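Local coordinates for Box C/D snoRNA protein 1 (Saccharomyces cerevisiae, PDB 6THL) that is required for the accumulation of box C/D snoRNAs, in snoRNA processing, transport to the nucleolus and ribosome biogenesis, at residues Arg13-Leu18 and Phe41-Glu46; Gln29-Trp34 and Val65-Lys70. All blocks are in the same frame, centred on the assembly; numbering follows the deposited sequence.

Both interactions lie in the BCD1 domain, the part of a longer zinc-finger protein that this chain holds, with centres about 8 Å apart. Along the sequence their segments alternate: 13-18, 29-34, 41-46, 65-70. Strand 40-49 ties them together. It pairs antiparallel with strand 33-35 and with strand 62-70, and it also supplies the 41-46 half of interaction 1. Direct evidence of the junction is a probable hydrogen bond, Ser44 OG to Arg31 N at 2.8 Å, and another, Val42 N to Lys33 O. Interaction 1 looks inward to a small second sheet, whereas residues of interaction 2 bind a chain of another protein, so strand 40-49 lies between the buried contact and the segments that meet that protein.

Interaction 1. Residues Arg13-Leu18 and Phe41-Glu46; sequences RGVNCL and FVWSVE
Arg13 and Phe41 share one carboxylate, that of Glu71: OE1 forms a salt bridge with Arg13 NE, and OE2 accepts a hydrogen bond from the backbone N of Phe41. Beside this shared anchor the two side chains run antiparallel alongside each other, with Arg13 CG 3.6 Å from Phe41 CB. The arginine chain bends at chi2 and chi3, which lets its aliphatic part pass the phenylalanine while the guanidinium stays near the surface. Deeper in, Trp43 carries the contact. Its chi1 of -84° sets CG anti to the carbonyl carbon, and the benzo end of the indole projects toward strand 15-18. Val15 CG2 meets CZ2 of Trp43 obliquely at 4.1 Å. Cys17 SG lies 4.0 Å from Trp43 CH2; the line from SG to the six-membered-ring centroid is 89° off the ring normal, a sulfur-aromatic contact at the edge. Phe41 takes one face of the indole, its CE2 3.4 Å above the Trp43 plane, over its centre. Val15 and Cys17, alternate residues of strand 15-18, thus meet Trp43 and also touch Val160 of strand 159-161, consistent with the small three-stranded sheet packing against a face of the larger one.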
ATOM      1  N   ARG B  13     -31.130   2.984  -1.184  1.00 71.68           N
ATOM      2  CA  ARG B  13     -31.730   4.055  -1.997  1.00 70.37           C
ATOM      3  C   ARG B  13     -31.855   3.735  -3.475  1.00 67.00           C
ATOM      4  O   ARG B  13     -31.519   4.566  -4.326  1.00 64.74           O
ATOM      5  CB  ARG B  13     -30.943   5.357  -1.821  1.00 78.37           C
ATOM      6  CG  ARG B  13     -30.638   5.730  -0.363  1.00 88.68           C
ATOM      7  CD  ARG B  13     -31.856   6.284   0.386  1.00 88.83           C
ATOM      8  NE  ARG B  13     -32.229   7.613  -0.099  1.00 87.65           N
ATOM      9  CZ  ARG B  13     -33.393   8.205   0.135  1.00 80.15           C
ATOM     10  NH1 ARG B  13     -34.336   7.608   0.853  1.00 85.20           N
ATOM     11  NH2 ARG B  13     -33.614   9.404  -0.359  1.00 77.47           N
ATOM     12  N   GLY B  14     -32.334   2.528  -3.772  1.00 65.49           N
ATOM     13  CA  GLY B  14     -32.492   2.069  -5.151  1.00 62.83           C
ATOM     14  C   GLY B  14     -31.269   1.356  -5.664  1.00 60.88           C
ATOM     15  O   GLY B  14     -31.372   0.341  -6.349  1.00 63.97           O
ATOM     16  N   VAL B  15     -30.100   1.878  -5.312  1.00 61.33           N
ATOM     17  CA  VAL B  15     -28.848   1.367  -5.834  1.00 60.30           C
ATOM     18  C   VAL B  15     -28.563  -0.022  -5.337  1.00 57.66           C
ATOM     19  O   VAL B  15     -28.658  -0.289  -4.115  1.00 53.54           O
ATOM     20  CB  VAL B  15     -27.663   2.236  -5.424  1.00 58.76           C
ATOM     21  CG1 VAL B  15     -26.366   1.546  -5.810  1.00 61.22           C
ATOM     22  CG2 VAL B  15     -27.769   3.590  -6.100  1.00 57.42           C
ATOM     23  N   ASN B  16     -28.193  -0.884  -6.286  1.00 50.41           N
ATOM     24  CA  ASN B  16     -27.865  -2.253  -5.953  1.00 54.37           C
ATOM     25  C   ASN B  16     -26.378  -2.395  -5.600  1.00 55.15           C
ATOM     26  O   ASN B  16     -25.533  -2.370  -6.512  1.00 54.01           O
ATOM     27  CB  ASN B  16     -28.232  -3.182  -7.098  1.00 52.54           C
ATOM     28  CG  ASN B  16     -27.765  -4.597  -6.847  1.00 52.55           C
ATOM     29  OD1 ASN B  16     -28.302  -5.321  -6.000  1.00 52.83           O
ATOM     30  ND2 ASN B  16     -26.752  -4.999  -7.576  1.00 52.77           N
ATOM     31  N   CYS B  17     -26.060  -2.560  -4.298  1.00 53.60           N
ATOM     32  CA  CYS B  17     -24.641  -2.472  -3.811  1.00 50.38           C
ATOM     33  C   CYS B  17     -23.991  -3.794  -3.492  1.00 46.82           C
ATOM     34  O   CYS B  17     -24.392  -4.452  -2.563  1.00 53.55           O
ATOM     35  CB  CYS B  17     -24.530  -1.563  -2.594  1.00 45.52           C
ATOM     36  SG  CYS B  17     -25.367  -0.031  -2.929  1.00 50.17           S
ATOM     37  N   LEU B  18     -22.975  -4.182  -4.249  1.00 50.73           N
ATOM     38  CA  LEU B  18     -22.255  -5.420  -3.932  1.00 56.01           C
ATOM     39  C   LEU B  18     -21.243  -5.153  -2.829  1.00 55.86           C
ATOM     40  O   LEU B  18     -20.458  -4.201  -2.878  1.00 48.03           O
ATOM     41  CB  LEU B  18     -21.562  -6.025  -5.151  1.00 54.69           C
ATOM     42  CG  LEU B  18     -22.510  -6.328  -6.292  1.00 53.74           C
ATOM     43  CD1 LEU B  18     -21.771  -6.924  -7.480  1.00 58.77           C
ATOM     44  CD2 LEU B  18     -23.579  -7.257  -5.779  1.00 51.72           C
ATOM     45  N   PHE B  41     -29.060  10.060   2.502  1.00 80.32           N
ATOM     46  CA  PHE B  41     -27.960   9.174   2.218  1.00 73.04           C
ATOM     47  C   PHE B  41     -26.745   9.881   1.623  1.00 64.41           C
ATOM     48  O   PHE B  41     -26.872  10.801   0.820  1.00 56.77           O
ATOM     49  CB  PHE B  41     -28.394   8.035   1.311  1.00 72.44           C
ATOM     50  CG  PHE B  41     -27.523   6.830   1.460  1.00 75.71           C
ATOM     51  CD1 PHE B  41     -27.761   5.917   2.473  1.00 70.81           C
ATOM     52  CD2 PHE B  41     -26.412   6.656   0.641  1.00 76.37           C
ATOM     53  CE1 PHE B  41     -26.940   4.822   2.635  1.00 71.54           C
ATOM     54  CE2 PHE B  41     -25.584   5.563   0.798  1.00 72.75           C
ATOM     55  CZ  PHE B  41     -25.850   4.646   1.796  1.00 75.24           C
ATOM     56  N   VAL B  42     -25.563   9.432   2.041  1.00 59.42           N
ATOM     57  CA  VAL B  42     -24.317   9.978   1.543  1.00 57.79           C
ATOM     58  C   VAL B  42     -23.412   8.879   1.041  1.00 52.88           C
ATOM     59  O   VAL B  42     -23.546   7.713   1.369  1.00 49.23           O
ATOM     60  CB  VAL B  42     -23.579  10.878   2.568  1.00 59.22           C
ATOM     61  CG1 VAL B  42     -24.521  11.941   3.090  1.00 60.83           C
ATOM     62  CG2 VAL B  42     -22.997  10.074   3.720  1.00 61.00           C
ATOM     63  N   TRP B  43     -22.466   9.293   0.241  1.00 53.19           N
ATOM     64  CA  TRP B  43     -21.894   8.412  -0.715  1.00 57.88           C
ATOM     65  C   TRP B  43     -20.392   8.671  -0.820  1.00 62.06           C
ATOM     66  O   TRP B  43     -19.953   9.787  -1.126  1.00 61.84           O
ATOM     67  CB  TRP B  43     -22.563   8.681  -2.069  1.00 58.57           C
ATOM     68  CG  TRP B  43     -23.843   7.974  -2.260  1.00 58.17           C
ATOM     69  CD1 TRP B  43     -25.085   8.528  -2.342  1.00 57.61           C
ATOM     70  CD2 TRP B  43     -24.016   6.566  -2.392  1.00 55.75           C
ATOM     71  NE1 TRP B  43     -26.032   7.542  -2.513  1.00 56.96           N
ATOM     72  CE2 TRP B  43     -25.403   6.329  -2.553  1.00 54.57           C
ATOM     73  CE3 TRP B  43     -23.135   5.477  -2.381  1.00 51.69           C
ATOM     74  CZ2 TRP B  43     -25.925   5.056  -2.721  1.00 53.44           C
ATOM     75  CZ3 TRP B  43     -23.658   4.196  -2.530  1.00 51.18           C
ATOM     76  CH2 TRP B  43     -25.037   3.996  -2.704  1.00 54.11           C
ATOM     77  N   SER B  44     -19.606   7.641  -0.551  1.00 56.49           N
ATOM     78  CA  SER B  44     -18.235   7.677  -0.940  1.00 56.05           C
ATOM     79  C   SER B  44     -18.242   7.417  -2.464  1.00 56.31           C
ATOM     80  O   SER B  44     -18.941   6.511  -2.942  1.00 61.09           O
ATOM     81  CB  SER B  44     -17.460   6.618  -0.148  1.00 55.71           C
ATOM     82  OG  SER B  44     -18.028   6.476   1.154  1.00 62.71           O
ATOM     83  N   VAL B  45     -17.525   8.217  -3.239  1.00 49.29           N
ATOM     84  CA  VAL B  45     -17.268   7.813  -4.603  1.00 52.84           C
ATOM     85  C   VAL B  45     -15.749   7.681  -4.811  1.00 56.24           C
ATOM     86  O   VAL B  45     -14.957   8.368  -4.162  1.00 52.55           O
ATOM     87  CB  VAL B  45     -17.940   8.746  -5.667  1.00 51.06           C
ATOM     88  CG1 VAL B  45     -19.380   9.074  -5.305  1.00 50.92           C
ATOM     89  CG2 VAL B  45     -17.158  10.019  -5.881  1.00 51.15           C
ATOM     90  N   GLU B  46     -15.355   6.787  -5.719  1.00 56.78           N
ATOM     91  CA  GLU B  46     -13.957   6.687  -6.148  1.00 54.56           C
ATOM     92  C   GLU B  46     -13.696   7.466  -7.466  1.00 52.15           C
ATOM     93  O   GLU B  46     -14.095   7.062  -8.561  1.00 52.09           O
ATOM     94  CB  GLU B  46     -13.542   5.215  -6.290  1.00 49.62           C
ATOM     95  CG  GLU B  46     -12.122   5.076  -6.801  1.00 42.80           C
ATOM     96  CD  GLU B  46     -11.741   3.659  -7.069  1.00 42.20           C
ATOM     97  OE1 GLU B  46     -10.522   3.438  -7.171  1.00 41.78           O
ATOM     98  OE2 GLU B  46     -12.635   2.782  -7.168  1.00 40.14           O
TER

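Interaction 2. Residues Gln29-Trp34 and Val65-Lys70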
ATOM      1  N   GLN B  29     -12.580   1.048   2.500  1.00 45.41           N
ATOM      2  CA  GLN B  29     -12.612   2.426   1.951  1.00 48.10           C
ATOM      3  C   GLN B  29     -14.002   2.920   1.598  1.00 45.57           C
ATOM      4  O   GLN B  29     -14.125   4.010   1.075  1.00 45.92           O
ATOM      5  CB  GLN B  29     -11.575   2.699   0.834  1.00 48.06           C
ATOM      6  CG  GLN B  29     -11.211   1.500  -0.013  1.00 46.92           C
ATOM      7  CD  GLN B  29     -10.272   1.788  -1.166  1.00 40.81           C
ATOM      8  OE1 GLN B  29      -9.657   0.880  -1.666  1.00 43.77           O
ATOM      9  NE2 GLN B  29     -10.171   3.028  -1.593  1.00 38.02           N
ATOM     10  N   ASN B  30     -15.027   2.149   1.961  1.00 48.66           N
ATOM     11  CA  ASN B  30     -16.434   2.576   1.865  1.00 49.60           C
ATOM     12  C   ASN B  30     -16.923   3.275   3.146  1.00 50.72           C
ATOM     13  O   ASN B  30     -16.919   2.675   4.216  1.00 49.75           O
ATOM     14  CB  ASN B  30     -17.345   1.362   1.573  1.00 47.51           C
ATOM     15  CG  ASN B  30     -18.715   1.765   1.018  1.00 45.47           C
ATOM     16  OD1 ASN B  30     -19.122   2.930   1.014  1.00 42.92           O
ATOM     17  ND2 ASN B  30     -19.427   0.790   0.543  1.00 45.72           N
ATOM     18  N   ARG B  31     -17.341   4.535   3.039  1.00 54.82           N
ATOM     19  CA  ARG B  31     -18.000   5.220   4.168  1.00 58.83           C
ATOM     20  C   ARG B  31     -19.459   5.646   3.846  1.00 53.60           C
ATOM     21  O   ARG B  31     -20.105   6.341   4.640  1.00 50.79           O
ATOM     22  CB  ARG B  31     -17.141   6.409   4.678  1.00 56.25           C
ATOM     23  CG  ARG B  31     -15.835   6.001   5.357  1.00 53.06           C
ATOM     24  CD  ARG B  31     -15.124   7.123   6.139  1.00 53.21           C
ATOM     25  NE  ARG B  31     -13.679   6.856   6.242  1.00 52.58           N
ATOM     26  CZ  ARG B  31     -12.742   7.721   6.648  1.00 54.98           C
ATOM     27  NH1 ARG B  31     -13.043   8.957   7.045  1.00 56.27           N
ATOM     28  NH2 ARG B  31     -11.466   7.355   6.647  1.00 56.00           N
ATOM     29  N   SER B  32     -19.964   5.196   2.702  1.00 49.84           N
ATOM     30  CA  SER B  32     -21.371   5.395   2.315  1.00 51.46           C
ATOM     31  C   SER B  32     -22.346   4.920   3.394  1.00 51.45           C
ATOM     32  O   SER B  32     -22.325   3.758   3.805  1.00 51.35           O
ATOM     33  CB  SER B  32     -21.682   4.663   1.011  1.00 47.00           C
ATOM     34  OG  SER B  32     -20.683   4.940   0.044  1.00 48.12           O
ATOM     35  N   LYS B  33     -23.207   5.828   3.824  1.00 51.95           N
ATOM     36  CA  LYS B  33     -24.051   5.614   4.980  1.00 59.58           C
ATOM     37  C   LYS B  33     -25.290   6.517   4.853  1.00 60.68           C
ATOM     38  O   LYS B  33     -25.309   7.456   4.047  1.00 51.81           O
ATOM     39  CB  LYS B  33     -23.247   6.003   6.229  1.00 68.86           C
ATOM     40  CG  LYS B  33     -23.855   5.594   7.566  1.00 78.40           C
ATOM     41  CD  LYS B  33     -23.469   6.573   8.684  1.00 87.43           C
ATOM     42  CE  LYS B  33     -24.335   6.386   9.937  1.00 89.16           C
ATOM     43  NZ  LYS B  33     -24.553   7.645  10.712  1.00 87.73           N
ATOM     44  N   TRP B  34     -26.325   6.209   5.634  1.00 60.19           N
ATOM     45  CA  TRP B  34     -27.409   7.147   5.904  1.00 60.73           C
ATOM     46  C   TRP B  34     -26.999   8.084   7.009  1.00 60.99           C
ATOM     47  O   TRP B  34     -26.635   7.642   8.089  1.00 64.39           O
ATOM     48  CB  TRP B  34     -28.644   6.410   6.400  1.00 68.04           C
ATOM     49  CG  TRP B  34     -29.659   7.356   6.909  1.00 73.84           C
ATOM     50  CD1 TRP B  34     -29.757   7.851   8.175  1.00 72.28           C
ATOM     51  CD2 TRP B  34     -30.702   7.969   6.149  1.00 73.66           C
ATOM     52  NE1 TRP B  34     -30.799   8.736   8.250  1.00 79.94           N
ATOM     53  CE2 TRP B  34     -31.401   8.824   7.021  1.00 81.01           C
ATOM     54  CE3 TRP B  34     -31.109   7.880   4.816  1.00 68.96           C
ATOM     55  CZ2 TRP B  34     -32.494   9.587   6.599  1.00 80.23           C
ATOM     56  CZ3 TRP B  34     -32.188   8.629   4.400  1.00 70.40           C
ATOM     57  CH2 TRP B  34     -32.871   9.475   5.286  1.00 77.54           C
ATOM     58  N   VAL B  65     -10.617   9.058  -3.366  1.00 51.21           N
ATOM     59  CA  VAL B  65     -11.883   8.640  -2.800  1.00 52.76           C
ATOM     60  C   VAL B  65     -12.437   9.719  -1.890  1.00 52.36           C
ATOM     61  O   VAL B  65     -11.793  10.071  -0.916  1.00 61.95           O
ATOM     62  CB  VAL B  65     -11.678   7.363  -1.992  1.00 53.03           C
ATOM     63  CG1 VAL B  65     -12.974   6.883  -1.363  1.00 52.00           C
ATOM     64  CG2 VAL B  65     -11.119   6.309  -2.920  1.00 54.44           C
ATOM     65  N   SER B  66     -13.613  10.253  -2.231  1.00 52.31           N
ATOM     66  CA  SER B  66     -14.268  11.286  -1.444  1.00 52.33           C
ATOM     67  C   SER B  66     -15.322  10.616  -0.653  1.00 54.27           C
ATOM     68  O   SER B  66     -15.799   9.579  -1.041  1.00 59.35           O
ATOM     69  CB  SER B  66     -14.893  12.341  -2.324  1.00 54.27           C
ATOM     70  OG  SER B  66     -13.884  13.124  -2.946  1.00 56.34           O
ATOM     71  N   HIS B  67     -15.664  11.198   0.478  1.00 57.55           N
ATOM     72  CA  HIS B  67     -16.629  10.605   1.370  1.00 57.76           C
ATOM     73  C   HIS B  67     -17.772  11.577   1.619  1.00 57.46           C
ATOM     74  O   HIS B  67     -17.643  12.764   1.377  1.00 56.96           O
ATOM     75  CB  HIS B  67     -15.959  10.315   2.708  1.00 59.68           C
ATOM     76  CG  HIS B  67     -14.957   9.206   2.680  1.00 54.22           C
ATOM     77  ND1 HIS B  67     -15.304   7.894   2.453  1.00 57.58           N
ATOM     78  CD2 HIS B  67     -13.634   9.204   2.949  1.00 54.00           C
ATOM     79  CE1 HIS B  67     -14.232   7.132   2.539  1.00 54.58           C
ATOM     80  NE2 HIS B  67     -13.204   7.906   2.836  1.00 56.81           N
ATOM     81  N   ARG B  68     -18.880  11.079   2.154  1.00 64.36           N
ATOM     82  CA  ARG B  68     -19.987  11.944   2.600  1.00 65.18           C
ATOM     83  C   ARG B  68     -20.413  12.935   1.525  1.00 63.68           C
ATOM     84  O   ARG B  68     -20.566  14.115   1.777  1.00 61.52           O
ATOM     85  CB  ARG B  68     -19.632  12.659   3.913  1.00 67.58           C
ATOM     86  CG  ARG B  68     -20.218  11.971   5.138  1.00 77.65           C
ATOM     87  CD  ARG B  68     -19.660  12.535   6.436  1.00 88.12           C
ATOM     88  NE  ARG B  68     -20.085  11.763   7.623  1.00 97.99           N
ATOM     89  CZ  ARG B  68     -19.365  11.608   8.749  1.00 97.21           C
ATOM     90  NH1 ARG B  68     -18.153  12.161   8.876  1.00 96.88           N
ATOM     91  NH2 ARG B  68     -19.849  10.883   9.764  1.00 85.86           N
ATOM     92  N   ILE B  69     -20.578  12.438   0.307  1.00 63.22           N
ATOM     93  CA  ILE B  69     -21.158  13.226  -0.748  1.00 60.82           C
ATOM     94  C   ILE B  69     -22.644  13.055  -0.656  1.00 63.35           C
ATOM     95  O   ILE B  69     -23.122  11.930  -0.548  1.00 67.29           O
ATOM     96  CB  ILE B  69     -20.718  12.724  -2.105  1.00 61.34           C
ATOM     97  CG1 ILE B  69     -19.231  12.989  -2.287  1.00 66.02           C
ATOM     98  CG2 ILE B  69     -21.528  13.401  -3.193  1.00 63.29           C
ATOM     99  CD1 ILE B  69     -18.593  12.094  -3.341  1.00 69.55           C
ATOM    100  N   LYS B  70     -23.383  14.155  -0.740  1.00 68.91           N
ATOM    101  CA  LYS B  70     -24.832  14.115  -0.480  1.00 72.44           C
ATOM    102  C   LYS B  70     -25.585  13.533  -1.670  1.00 58.77           C
ATOM    103  O   LYS B  70     -25.362  13.957  -2.800  1.00 56.30           O
ATOM    104  CB  LYS B  70     -25.339  15.515  -0.123  1.00 81.12           C
ATOM    105  CG  LYS B  70     -24.455  16.228   0.904  1.00 88.52           C
ATOM    106  CD  LYS B  70     -25.227  17.165   1.828  1.00 90.03           C
ATOM    107  CE  LYS B  70     -25.899  18.326   1.100  1.00 93.57           C
ATOM    108  NZ  LYS B  70     -24.948  19.287   0.473  1.00 96.90           N
TER
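Arg31 lies over one face of the His67 imidazole, and two measurements define the overlap. The guanidinium is stacked flat on the ring, with its plane 12° from that of the imidazole and the centres of the two groups 4.3 Å apart. Closer to the backbone, Arg31 CD sits 3.7 Å from the centroid of the His67 ring and 11° off its normal, a CH-pi contact over the centre. A chi1 of -68° puts Arg31 CG beside its own backbone N, and from there the chain runs extended to NE, which carries it across the imidazole and lays the guanidinium over His67 NE2. At the ring edge, near its plane, Gln29 O stands 3.4 Å from His67 CE1.

The residues leading into strand 33-35 reach over the middle strand of an antiparallel meander (33-35, 40-49, 62-70) to strand 62-70; on that middle strand Ser44 OG makes a weak hydrogen bond with His67 ND1. A chain of another protein holds the polar ends: an acidic side chain of that protein forms a salt bridge with Arg31 NH1, and its backbone hydrogen-bonds His67 NE2. With an alanine in place of His67, the guanidinium of Arg31 would probably lose its flat support and be freer to turn, and the other protein's backbone would lose the bond to the imidazole.

Just after Gln29, Asn30 OD1 accepts from both Ser32 N, at 2.9 Å, and Ser32 OG, at 2.7 Å; the first bond closes an Asx turn. The side chain of Gln29 crosses that of Val65 at about a right angle, with Gln29 NE2 3.7 Å from Val65 CG2.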